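Local coordinates for transmembrane oligosaccharyl transferase (Archaeoglobus fulgidus, PDB 3WAJ), which is an archaeal integral membrane protein of the STT3/AglB family, with an N-terminal helical transmembrane region and further C-terminal domains, at residues A[53-58]-A[89-94]; A[575-580]-A[589-594]. All blocks are in the same frame, centred on the assembly; numbering follows the deposited sequence.

Interaction 1: residues A[53-58]-A[89-94]; sequences RLIENT and LGSIAG
The flat peptide group joining G90 to S91 presents one face to I55, and CG2 of I55 sits over that face, 3.4 Å from S91 N. CD1 of the same side chain lies further along that face, above G90 CA at 3.6 Å. A chi1 of -73° sets CG2 of I55 anti to the backbone N, on the side where the G90-S91 peptide lies. The approach is possible because G90 has no side chain, an instance of a helix made smooth enough for a branched residue to lie on its backbone. The axes of the two short helical segments come within 8.7 Å and cross at -57°. One turn on, T58 brings its CG2 methyl to 3.3 Å from S91 OG, while its own hydroxyl points back along its helix, OG1 donating to L54 O at 2.7 Å. S91 OG is likewise engaged within its own helix, by V87 O. L109 of helix 102-118 also packs on I55, in a buried part of the STT3 N-terminal region. Each hydroxyl being bonded to its own helix, the two segments meet through van der Waals contact, methyl against backbone and methyl against hydroxyl oxygen.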
loop_
_atom_site.group_PDB
_atom_site.type_symbol
_atom_site.label_atom_id
_atom_site.label_comp_id
_atom_site.label_asym_id
_atom_site.label_seq_id
_atom_site.Cartn_x
_atom_site.Cartn_y
_atom_site.Cartn_z
ATOM N N ARG A 53 5.154 13.290 1.981
ATOM C CA ARG A 53 4.200 14.393 1.938
ATOM C C ARG A 53 4.037 15.001 3.340
ATOM O O ARG A 53 4.057 16.225 3.504
ATOM C CB ARG A 53 2.851 13.908 1.366
ATOM C CG ARG A 53 1.706 14.941 1.335
ATOM C CD ARG A 53 1.017 15.152 2.726
ATOM N NE ARG A 53 -0.097 16.090 2.603
ATOM C CZ ARG A 53 0.054 17.403 2.449
ATOM N NH1 ARG A 53 1.269 17.932 2.443
ATOM N NH2 ARG A 53 -1.007 18.183 2.317
ATOM N N LEU A 54 3.868 14.140 4.337
ATOM C CA LEU A 54 3.674 14.600 5.707
ATOM C C LEU A 54 4.932 15.273 6.274
ATOM O O LEU A 54 4.843 16.327 6.900
ATOM C CB LEU A 54 3.234 13.454 6.615
ATOM C CG LEU A 54 1.866 12.838 6.350
ATOM C CD1 LEU A 54 1.590 11.701 7.386
ATOM C CD2 LEU A 54 0.791 13.910 6.410
ATOM N N ILE A 55 6.095 14.662 6.062
ATOM C CA ILE A 55 7.338 15.172 6.635
ATOM C C ILE A 55 7.681 16.576 6.077
ATOM O O ILE A 55 8.060 17.475 6.811
ATOM C CB ILE A 55 8.492 14.159 6.443
ATOM C CG1 ILE A 55 8.294 12.968 7.381
ATOM C CG2 ILE A 55 9.858 14.808 6.696
ATOM C CD1 ILE A 55 9.157 11.748 7.056
ATOM N N GLU A 56 7.519 16.745 4.773
ATOM C CA GLU A 56 7.681 18.028 4.105
ATOM C C GLU A 56 6.774 19.096 4.729
ATOM O O GLU A 56 7.202 20.213 5.015
ATOM C CB GLU A 56 7.318 17.848 2.630
ATOM C CG GLU A 56 7.886 18.880 1.662
ATOM C CD GLU A 56 7.957 18.343 0.232
ATOM O OE1 GLU A 56 7.534 17.193 0.006
ATOM O OE2 GLU A 56 8.439 19.054 -0.667
ATOM N N ASN A 57 5.512 18.747 4.928
ATOM C CA ASN A 57 4.559 19.666 5.532
ATOM C C ASN A 57 4.903 19.944 7.003
ATOM O O ASN A 57 4.776 21.069 7.488
ATOM C CB ASN A 57 3.138 19.102 5.407
ATOM C CG ASN A 57 2.111 20.003 6.021
ATOM O OD1 ASN A 57 2.064 20.151 7.242
ATOM N ND2 ASN A 57 1.271 20.614 5.185
ATOM N N THR A 58 5.335 18.911 7.711
ATOM C CA THR A 58 5.699 19.048 9.111
ATOM C C THR A 58 6.965 19.888 9.264
ATOM O O THR A 58 7.062 20.713 10.172
ATOM C CB THR A 58 5.925 17.687 9.744
ATOM O OG1 THR A 58 4.751 16.881 9.558
ATOM C CG2 THR A 58 6.228 17.840 11.234
ATOM N N LEU A 89 10.611 11.816 13.346
ATOM C CA LEU A 89 11.941 11.278 12.997
ATOM C C LEU A 89 12.429 11.806 11.646
ATOM O O LEU A 89 13.564 12.293 11.529
ATOM C CB LEU A 89 11.967 9.743 12.998
ATOM C CG LEU A 89 13.332 9.117 12.649
ATOM C CD1 LEU A 89 14.444 9.675 13.548
ATOM C CD2 LEU A 89 13.301 7.596 12.758
ATOM N N GLY A 90 11.556 11.752 10.637
ATOM C CA GLY A 90 11.898 12.235 9.303
ATOM C C GLY A 90 12.019 13.751 9.162
ATOM O O GLY A 90 12.868 14.258 8.408
ATOM N N SER A 91 11.156 14.484 9.861
ATOM C CA SER A 91 11.298 15.933 9.940
ATOM C C SER A 91 12.628 16.302 10.601
ATOM O O SER A 91 13.362 17.168 10.103
ATOM C CB SER A 91 10.140 16.541 10.720
ATOM O OG SER A 91 8.905 16.217 10.118
ATOM N N ILE A 92 12.941 15.641 11.718
ATOM C CA ILE A 92 14.162 15.957 12.453
ATOM C C ILE A 92 15.385 15.651 11.597
ATOM O O ILE A 92 16.300 16.474 11.489
ATOM C CB ILE A 92 14.240 15.218 13.803
ATOM C CG1 ILE A 92 13.192 15.759 14.761
ATOM C CG2 ILE A 92 15.577 15.420 14.434
ATOM C CD1 ILE A 92 13.157 15.013 16.078
ATOM N N ALA A 93 15.384 14.476 10.969
ATOM C CA ALA A 93 16.449 14.111 10.038
ATOM C C ALA A 93 16.618 15.185 8.971
ATOM O O ALA A 93 17.743 15.567 8.625
ATOM C CB ALA A 93 16.159 12.777 9.406
ATOM N N GLY A 94 15.496 15.675 8.455
ATOM C CA GLY A 94 15.521 16.628 7.356
ATOM C C GLY A 94 16.132 17.956 7.746
ATOM O O GLY A 94 16.998 18.487 7.050
#

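Interaction 2: residues A[575-580]-A[589-594]; sequences GNKYNN and TAENES
K577 lays the end of its aliphatic chain across the T589 side chain, with CD 3.1 Å from OG1, a tight fit. A bend at chi3 (40°) turns the ammonium group beyond this point toward the backbone. There NZ donates to T589 O at 3.2 Å, approaching from well above the carbonyl plane (51° out of it), and adds a weak bond to T589 OG1. The hydroxyl has a firmer partner in S585 O, one turn back in helix 584-588, which ends just before T589. The lysine starts from a compact loop in the AglB core domain: K577 to N580 form a type I beta turn, closed by N580 N to K577 O at 3.1 Å. N576, just ahead of the turn, joins it through an Asx motif in which its OD1 accepts from N579 N at 2.8 Å. Here one side chain bonds to the turn from which its neighbour reaches out. Further along the second segment, N592 is the N-cap of helix 593-602, its OD1 bonding Y595 N. K577 NZ forms a salt bridge with E627, which probably offsets much of its charge, whereas E591 OE2 makes only a long one, at 3.7 Å.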
loop_
_atom_site.group_PDB
_atom_site.type_symbol
_atom_site.label_atom_id
_atom_site.label_comp_id
_atom_site.label_asym_id
_atom_site.label_seq_id
_atom_site.Cartn_x
_atom_site.Cartn_y
_atom_site.Cartn_z
ATOM N N GLY A 575 -15.496 4.448 -4.239
ATOM C CA GLY A 575 -16.907 4.466 -4.609
ATOM C C GLY A 575 -17.435 3.103 -5.073
ATOM O O GLY A 575 -16.854 2.067 -4.754
ATOM N N ASN A 576 -18.547 3.102 -5.808
ATOM C CA ASN A 576 -19.139 1.870 -6.362
ATOM C C ASN A 576 -20.343 2.165 -7.244
ATOM O O ASN A 576 -20.893 3.267 -7.195
ATOM C CB ASN A 576 -19.575 0.894 -5.256
ATOM C CG ASN A 576 -20.618 1.495 -4.319
ATOM O OD1 ASN A 576 -21.720 1.889 -4.739
ATOM N ND2 ASN A 576 -20.268 1.575 -3.040
ATOM N N LYS A 577 -20.784 1.171 -8.010
ATOM C CA LYS A 577 -21.974 1.353 -8.857
ATOM C C LYS A 577 -23.277 0.899 -8.204
ATOM O O LYS A 577 -24.323 1.506 -8.418
ATOM C CB LYS A 577 -21.785 0.707 -10.233
ATOM C CG LYS A 577 -21.178 1.650 -11.258
ATOM C CD LYS A 577 -20.422 0.931 -12.372
ATOM C CE LYS A 577 -21.139 -0.320 -12.825
ATOM N NZ LYS A 577 -20.300 -1.072 -13.799
ATOM N N TYR A 578 -23.214 -0.149 -7.391
ATOM C CA TYR A 578 -24.433 -0.699 -6.780
ATOM C C TYR A 578 -25.150 0.275 -5.817
ATOM O O TYR A 578 -26.379 0.262 -5.732
ATOM C CB TYR A 578 -24.152 -2.061 -6.119
ATOM C CG TYR A 578 -23.127 -2.004 -5.007
ATOM C CD1 TYR A 578 -21.783 -2.279 -5.254
ATOM C CD2 TYR A 578 -23.501 -1.679 -3.709
ATOM C CE1 TYR A 578 -20.844 -2.231 -4.236
ATOM C CE2 TYR A 578 -22.565 -1.626 -2.687
ATOM C CZ TYR A 578 -21.243 -1.904 -2.961
ATOM O OH TYR A 578 -20.325 -1.847 -1.948
ATOM N N ASN A 579 -24.397 1.119 -5.107
ATOM C CA ASN A 579 -25.003 2.174 -4.273
ATOM C C ASN A 579 -24.800 3.583 -4.841
ATOM O O ASN A 579 -24.996 4.584 -4.144
ATOM C CB ASN A 579 -24.495 2.106 -2.826
ATOM C CG ASN A 579 -25.107 0.961 -2.041
ATOM O OD1 ASN A 579 -26.236 0.544 -2.306
ATOM N ND2 ASN A 579 -24.362 0.445 -1.069
ATOM N N ASN A 580 -24.394 3.639 -6.105
ATOM C CA ASN A 580 -24.131 4.893 -6.811
ATOM C C ASN A 580 -23.280 5.914 -6.044
ATOM O O ASN A 580 -23.587 7.105 -6.014
ATOM C CB ASN A 580 -25.444 5.498 -7.292
ATOM C CG ASN A 580 -26.141 4.613 -8.311
ATOM O OD1 ASN A 580 -25.649 4.435 -9.432
ATOM N ND2 ASN A 580 -27.284 4.045 -7.926
ATOM N N THR A 589 -15.525 2.071 -14.623
ATOM C CA THR A 589 -16.330 0.966 -15.147
ATOM C C THR A 589 -17.678 1.449 -15.645
ATOM O O THR A 589 -18.574 0.641 -15.920
ATOM C CB THR A 589 -16.603 -0.108 -14.104
ATOM O OG1 THR A 589 -17.474 0.440 -13.119
ATOM C CG2 THR A 589 -15.297 -0.613 -13.454
ATOM N N ALA A 590 -17.835 2.767 -15.711
ATOM C CA ALA A 590 -19.091 3.357 -16.154
ATOM C C ALA A 590 -19.293 3.006 -17.624
ATOM O O ALA A 590 -18.379 3.163 -18.458
ATOM C CB ALA A 590 -19.084 4.856 -15.954
ATOM N N GLU A 591 -20.494 2.542 -17.940
ATOM C CA GLU A 591 -20.775 2.000 -19.258
ATOM C C GLU A 591 -21.341 2.998 -20.254
ATOM O O GLU A 591 -21.650 2.630 -21.384
ATOM C CB GLU A 591 -21.664 0.772 -19.136
ATOM C CG GLU A 591 -20.917 -0.426 -18.577
ATOM C CD GLU A 591 -21.832 -1.411 -17.897
ATOM O OE1 GLU A 591 -23.065 -1.291 -18.071
ATOM O OE2 GLU A 591 -21.316 -2.295 -17.179
ATOM N N ASN A 592 -21.458 4.260 -19.845
ATOM C CA ASN A 592 -21.729 5.357 -20.786
ATOM C C ASN A 592 -21.138 6.671 -20.279
ATOM O O ASN A 592 -20.850 6.812 -19.088
ATOM C CB ASN A 592 -23.232 5.495 -21.089
ATOM C CG ASN A 592 -24.063 5.606 -19.836
ATOM O OD1 ASN A 592 -24.162 6.687 -19.235
ATOM N ND2 ASN A 592 -24.663 4.488 -19.418
ATOM N N GLU A 593 -20.946 7.632 -21.173
ATOM C CA GLU A 593 -20.313 8.882 -20.769
ATOM C C GLU A 593 -21.174 9.696 -19.782
ATOM O O GLU A 593 -20.633 10.343 -18.892
ATOM C CB GLU A 593 -19.915 9.724 -21.990
ATOM C CG GLU A 593 -18.954 10.851 -21.649
ATOM C CD GLU A 593 -18.530 11.670 -22.854
ATOM O OE1 GLU A 593 -19.074 11.459 -23.963
ATOM O OE2 GLU A 593 -17.644 12.533 -22.689
ATOM N N SER A 594 -22.499 9.651 -19.938
ATOM C CA SER A 594 -23.418 10.370 -19.045
ATOM C C SER A 594 -23.248 9.995 -17.582
ATOM O O SER A 594 -23.177 10.875 -16.719
ATOM C CB SER A 594 -24.874 10.129 -19.446
ATOM O OG SER A 594 -25.018 10.277 -20.837
#

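In the fold
Interactions 1 and 2 come in series along the chain and lie in different regions of the protein, the first in the STT3 N-terminal region and the second in the AglB core domain. Their centres are 39 Å apart and their nearest atoms about 20 Å, so they do not touch. Interaction 1 joins helix 47-60 to helix 84-96, and the side chain of I55 is about 13 Å from the zinc ion, which is bound by D47, D161 and H163; D47 begins the same helix 47-60. Interaction 2 spans the short helix 584-588, tying the loop before it to the approach of helix 593-602. Each is local to its own region.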